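Local coordinates for protein branched-chain phosphotransacylase (Enterococcus faecalis, PDB 1YCO) that probably transfers acyl groups between phosphate and coenzyme A, as a branched-chain phosphotransacylase, at residues A[1-15]-A[27-40]. Sequence-based numbering, arbitrary orientation.
Sequences MITVSIAGGSQPEIL and QPLQFIVFDTNENL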
# COMPACT_ATOMS: atom_id res chain seq x y z
N MET A 1 27.88 -26.00 -0.95
CA MET A 1 26.72 -26.78 -0.44
C MET A 1 25.98 -25.92 0.56
O MET A 1 26.59 -25.28 1.41
CB MET A 1 27.21 -28.07 0.21
CG MET A 1 26.16 -29.16 0.31
SD MET A 1 25.32 -29.13 1.86
CE MET A 1 26.64 -29.71 2.96
N ILE A 2 24.65 -25.91 0.46
CA ILE A 2 23.82 -25.11 1.34
C ILE A 2 22.94 -25.95 2.25
O ILE A 2 22.11 -26.72 1.78
CB ILE A 2 22.92 -24.15 0.51
CG1 ILE A 2 23.79 -23.09 -0.15
CG2 ILE A 2 21.84 -23.53 1.40
CD1 ILE A 2 23.03 -22.10 -0.99
N THR A 3 23.14 -25.79 3.55
CA THR A 3 22.35 -26.51 4.54
C THR A 3 21.32 -25.54 5.12
O THR A 3 21.64 -24.38 5.40
CB THR A 3 23.25 -27.05 5.69
OG1 THR A 3 24.21 -27.96 5.15
CG2 THR A 3 22.42 -27.77 6.74
N VAL A 4 20.08 -26.00 5.28
CA VAL A 4 19.03 -25.16 5.84
C VAL A 4 18.50 -25.73 7.16
O VAL A 4 18.16 -26.92 7.28
CB VAL A 4 17.83 -25.01 4.85
CG1 VAL A 4 16.81 -24.04 5.43
CG2 VAL A 4 18.31 -24.51 3.49
N SER A 5 18.42 -24.86 8.16
CA SER A 5 17.93 -25.23 9.48
C SER A 5 16.47 -24.79 9.62
O SER A 5 16.14 -23.63 9.39
CB SER A 5 18.81 -24.55 10.54
OG SER A 5 18.35 -24.75 11.85
N ILE A 6 15.59 -25.72 10.00
CA ILE A 6 14.18 -25.39 10.12
C ILE A 6 13.63 -25.57 11.53
O ILE A 6 13.64 -26.68 12.08
CB ILE A 6 13.33 -26.24 9.15
CG1 ILE A 6 13.92 -26.14 7.74
CG2 ILE A 6 11.87 -25.79 9.19
CD1 ILE A 6 13.11 -26.81 6.67
N ALA A 7 13.13 -24.48 12.10
CA ALA A 7 12.57 -24.51 13.45
C ALA A 7 11.09 -24.89 13.38
O ALA A 7 10.24 -24.08 12.99
CB ALA A 7 12.74 -23.15 14.12
N GLY A 8 10.79 -26.12 13.77
CA GLY A 8 9.43 -26.60 13.74
C GLY A 8 9.04 -26.94 12.31
O GLY A 8 7.96 -26.57 11.85
N GLY A 9 9.92 -27.64 11.62
CA GLY A 9 9.66 -27.99 10.23
C GLY A 9 9.10 -29.38 9.97
O GLY A 9 8.88 -29.75 8.82
N SER A 10 8.87 -30.15 11.02
CA SER A 10 8.33 -31.49 10.81
C SER A 10 6.83 -31.41 10.59
O SER A 10 6.05 -31.92 11.39
CB SER A 10 8.65 -32.39 12.00
OG SER A 10 8.29 -33.72 11.70
N GLN A 11 6.43 -30.78 9.49
CA GLN A 11 5.02 -30.59 9.16
C GLN A 11 4.74 -30.92 7.70
O GLN A 11 5.56 -30.65 6.82
CB GLN A 11 4.63 -29.15 9.45
CG GLN A 11 5.13 -28.63 10.79
CD GLN A 11 4.39 -29.24 11.97
OE1 GLN A 11 4.71 -28.96 13.12
NE2 GLN A 11 3.40 -30.08 11.68
N PRO A 12 3.56 -31.49 7.40
CA PRO A 12 3.25 -31.82 6.00
C PRO A 12 3.34 -30.61 5.08
O PRO A 12 3.58 -30.75 3.87
CB PRO A 12 1.85 -32.42 6.09
CG PRO A 12 1.23 -31.70 7.24
CD PRO A 12 2.37 -31.66 8.26
N GLU A 13 3.17 -29.42 5.65
CA GLU A 13 3.25 -28.18 4.89
C GLU A 13 4.73 -27.92 4.56
O GLU A 13 5.07 -27.54 3.43
CB GLU A 13 2.70 -27.01 5.71
CG GLU A 13 1.34 -27.25 6.35
CD GLU A 13 1.44 -27.88 7.73
OE1 GLU A 13 2.29 -27.42 8.53
OE2 GLU A 13 0.65 -28.81 8.02
N ILE A 14 5.61 -28.12 5.54
CA ILE A 14 7.03 -27.91 5.32
C ILE A 14 7.56 -29.02 4.40
O ILE A 14 8.41 -28.78 3.55
CB ILE A 14 7.82 -27.91 6.67
CG1 ILE A 14 7.39 -26.73 7.54
CG2 ILE A 14 9.32 -27.86 6.42
CD1 ILE A 14 7.60 -25.35 6.89
N LEU A 15 7.02 -30.22 4.56
CA LEU A 15 7.45 -31.36 3.73
C LEU A 15 7.24 -31.06 2.24
O LEU A 15 8.09 -31.39 1.41
CB LEU A 15 6.66 -32.61 4.11
CG LEU A 15 7.23 -33.91 3.55
CD1 LEU A 15 8.58 -34.20 4.19
CD2 LEU A 15 6.26 -35.04 3.85
N GLN A 27 22.06 -26.85 -7.30
CA GLN A 27 23.28 -27.08 -6.53
C GLN A 27 22.93 -27.91 -5.30
O GLN A 27 21.75 -28.10 -4.98
CB GLN A 27 23.87 -25.76 -6.07
CG GLN A 27 22.97 -25.07 -5.07
CD GLN A 27 23.69 -24.02 -4.26
OE1 GLN A 27 24.05 -22.96 -4.77
NE2 GLN A 27 23.93 -24.33 -2.99
N PRO A 28 23.95 -28.41 -4.58
CA PRO A 28 23.74 -29.22 -3.37
C PRO A 28 22.94 -28.52 -2.27
O PRO A 28 23.31 -27.44 -1.81
CB PRO A 28 25.16 -29.57 -2.94
CG PRO A 28 25.88 -29.64 -4.25
CD PRO A 28 25.37 -28.41 -4.95
N LEU A 29 21.85 -29.15 -1.85
CA LEU A 29 20.98 -28.64 -0.80
C LEU A 29 20.76 -29.70 0.26
O LEU A 29 20.74 -30.89 -0.03
CB LEU A 29 19.61 -28.27 -1.38
CG LEU A 29 19.25 -26.81 -1.66
CD1 LEU A 29 17.79 -26.75 -2.09
CD2 LEU A 29 19.47 -25.96 -0.42
N GLN A 30 20.58 -29.26 1.50
CA GLN A 30 20.35 -30.17 2.61
C GLN A 30 19.42 -29.53 3.65
O GLN A 30 19.51 -28.33 3.91
CB GLN A 30 21.68 -30.55 3.27
CG GLN A 30 21.54 -31.31 4.57
CD GLN A 30 22.88 -31.81 5.09
OE1 GLN A 30 23.77 -31.01 5.44
NE2 GLN A 30 23.03 -33.12 5.14
N PHE A 31 18.55 -30.34 4.25
CA PHE A 31 17.63 -29.84 5.26
C PHE A 31 17.74 -30.57 6.59
O PHE A 31 17.84 -31.79 6.65
CB PHE A 31 16.18 -29.94 4.75
CG PHE A 31 15.88 -29.06 3.57
CD1 PHE A 31 15.98 -29.55 2.27
CD2 PHE A 31 15.51 -27.73 3.75
CE1 PHE A 31 15.72 -28.73 1.17
CE2 PHE A 31 15.25 -26.90 2.66
CZ PHE A 31 15.35 -27.41 1.37
N ILE A 32 17.74 -29.78 7.66
CA ILE A 32 17.83 -30.30 9.01
C ILE A 32 16.66 -29.69 9.77
O ILE A 32 16.66 -28.49 10.05
CB ILE A 32 19.17 -29.90 9.66
CG1 ILE A 32 20.31 -30.45 8.81
CG2 ILE A 32 19.26 -30.44 11.08
CD1 ILE A 32 21.68 -30.06 9.30
N VAL A 33 15.67 -30.51 10.08
CA VAL A 33 14.48 -30.05 10.75
C VAL A 33 14.40 -30.40 12.23
O VAL A 33 14.71 -31.52 12.63
CB VAL A 33 13.22 -30.66 10.09
CG1 VAL A 33 11.96 -30.16 10.79
CG2 VAL A 33 13.20 -30.30 8.61
N PHE A 34 13.97 -29.43 13.04
CA PHE A 34 13.82 -29.62 14.48
C PHE A 34 12.35 -29.40 14.81
O PHE A 34 11.75 -28.44 14.34
CB PHE A 34 14.65 -28.60 15.26
CG PHE A 34 16.08 -28.48 14.82
CD1 PHE A 34 16.40 -27.83 13.64
CD2 PHE A 34 17.10 -28.99 15.61
CE1 PHE A 34 17.72 -27.68 13.24
CE2 PHE A 34 18.43 -28.85 15.22
CZ PHE A 34 18.74 -28.19 14.03
N ASP A 35 11.77 -30.28 15.62
CA ASP A 35 10.37 -30.11 15.97
C ASP A 35 9.97 -30.97 17.17
O ASP A 35 10.58 -32.00 17.44
CB ASP A 35 9.49 -30.48 14.76
CG ASP A 35 8.14 -29.74 14.74
OD1 ASP A 35 7.57 -29.51 15.83
OD2 ASP A 35 7.65 -29.42 13.63
N THR A 36 8.95 -30.52 17.88
CA THR A 36 8.45 -31.27 19.02
C THR A 36 7.46 -32.30 18.50
O THR A 36 7.13 -33.25 19.20
CB THR A 36 7.74 -30.35 20.03
OG1 THR A 36 6.83 -29.48 19.33
CG2 THR A 36 8.76 -29.51 20.79
N ASN A 37 7.00 -32.11 17.27
CA ASN A 37 6.05 -33.03 16.63
C ASN A 37 6.81 -34.22 16.05
O ASN A 37 7.98 -34.09 15.68
CB ASN A 37 5.30 -32.30 15.50
CG ASN A 37 4.11 -33.09 14.99
OD1 ASN A 37 3.18 -33.40 15.74
ND2 ASN A 37 4.11 -33.41 13.70
N GLU A 38 6.16 -35.38 15.96
CA GLU A 38 6.83 -36.56 15.43
C GLU A 38 7.29 -36.34 13.99
O GLU A 38 6.85 -35.40 13.33
CB GLU A 38 5.91 -37.79 15.50
CG GLU A 38 6.57 -39.09 15.01
CD GLU A 38 7.79 -39.50 15.85
OE1 GLU A 38 7.65 -40.41 16.70
OE2 GLU A 38 8.87 -38.90 15.67
N ASN A 39 8.18 -37.20 13.52
CA ASN A 39 8.72 -37.11 12.18
C ASN A 39 7.74 -37.58 11.11
O ASN A 39 7.02 -38.56 11.30
CB ASN A 39 10.02 -37.90 12.09
CG ASN A 39 10.68 -37.79 10.75
OD1 ASN A 39 10.48 -36.82 10.02
ND2 ASN A 39 11.50 -38.78 10.41
N LEU A 40 7.71 -36.87 9.98
CA LEU A 40 6.81 -37.20 8.87
C LEU A 40 7.62 -37.62 7.65
O LEU A 40 7.09 -37.90 6.58
CB LEU A 40 5.93 -36.00 8.54
CG LEU A 40 5.11 -35.45 9.72
CD1 LEU A 40 4.41 -34.16 9.31
CD2 LEU A 40 4.09 -36.50 10.17
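The ring of Phe34 receives Ile6 O at its edge, in the ring plane and 3.4 Å from CD1, while Ser5 OG comes obliquely to within 3.3 Å of CE1; that hydroxyl is hydrogen-bonded to Ala61 O of helix 54-66. Phe31, on the other face of the sheet, is met obliquely through one side of its ring: CD2 lies 3.7 Å from Val4 CB, and Ile6 CD1 also touches CD2. The CG of Phe31 stands anti to its carbonyl carbon (chi1 -65°), which brings the ring alongside Val4, and Val18, Ala21 and Leu22 of helix 12-24 pack on it too.

Strands 2-7 and 29-35 are parallel neighbours, their axes 20° apart. Each of Ile2, Val4 and Ile6 bonds through both N and O to the residues flanking its partner, as in Ile32 N to Val4 O, 2.9 Å. Near the N-terminal end, Thr3 OG1 gives a hydrogen bond to Gln30 OE1 (3.1 Å), in the amide plane and on a lone pair.

Where the strands run out, Ser10 OG donates to Glu38 O at 2.7 Å, tilted 33° from the carbonyl plane, and Ser10 N reaches Asp35 OD2 only weakly. Asp35 OD1 accepts from Asn37 N (3.0 Å), closing an Asx turn. The right-handed beta-alpha-beta crossover is thus held by backbone bonds and apolar packing along its strands, then, at their C-terminal ends, by polar bonds from the Ser10 loop to Asp35 and to the turn that follows it.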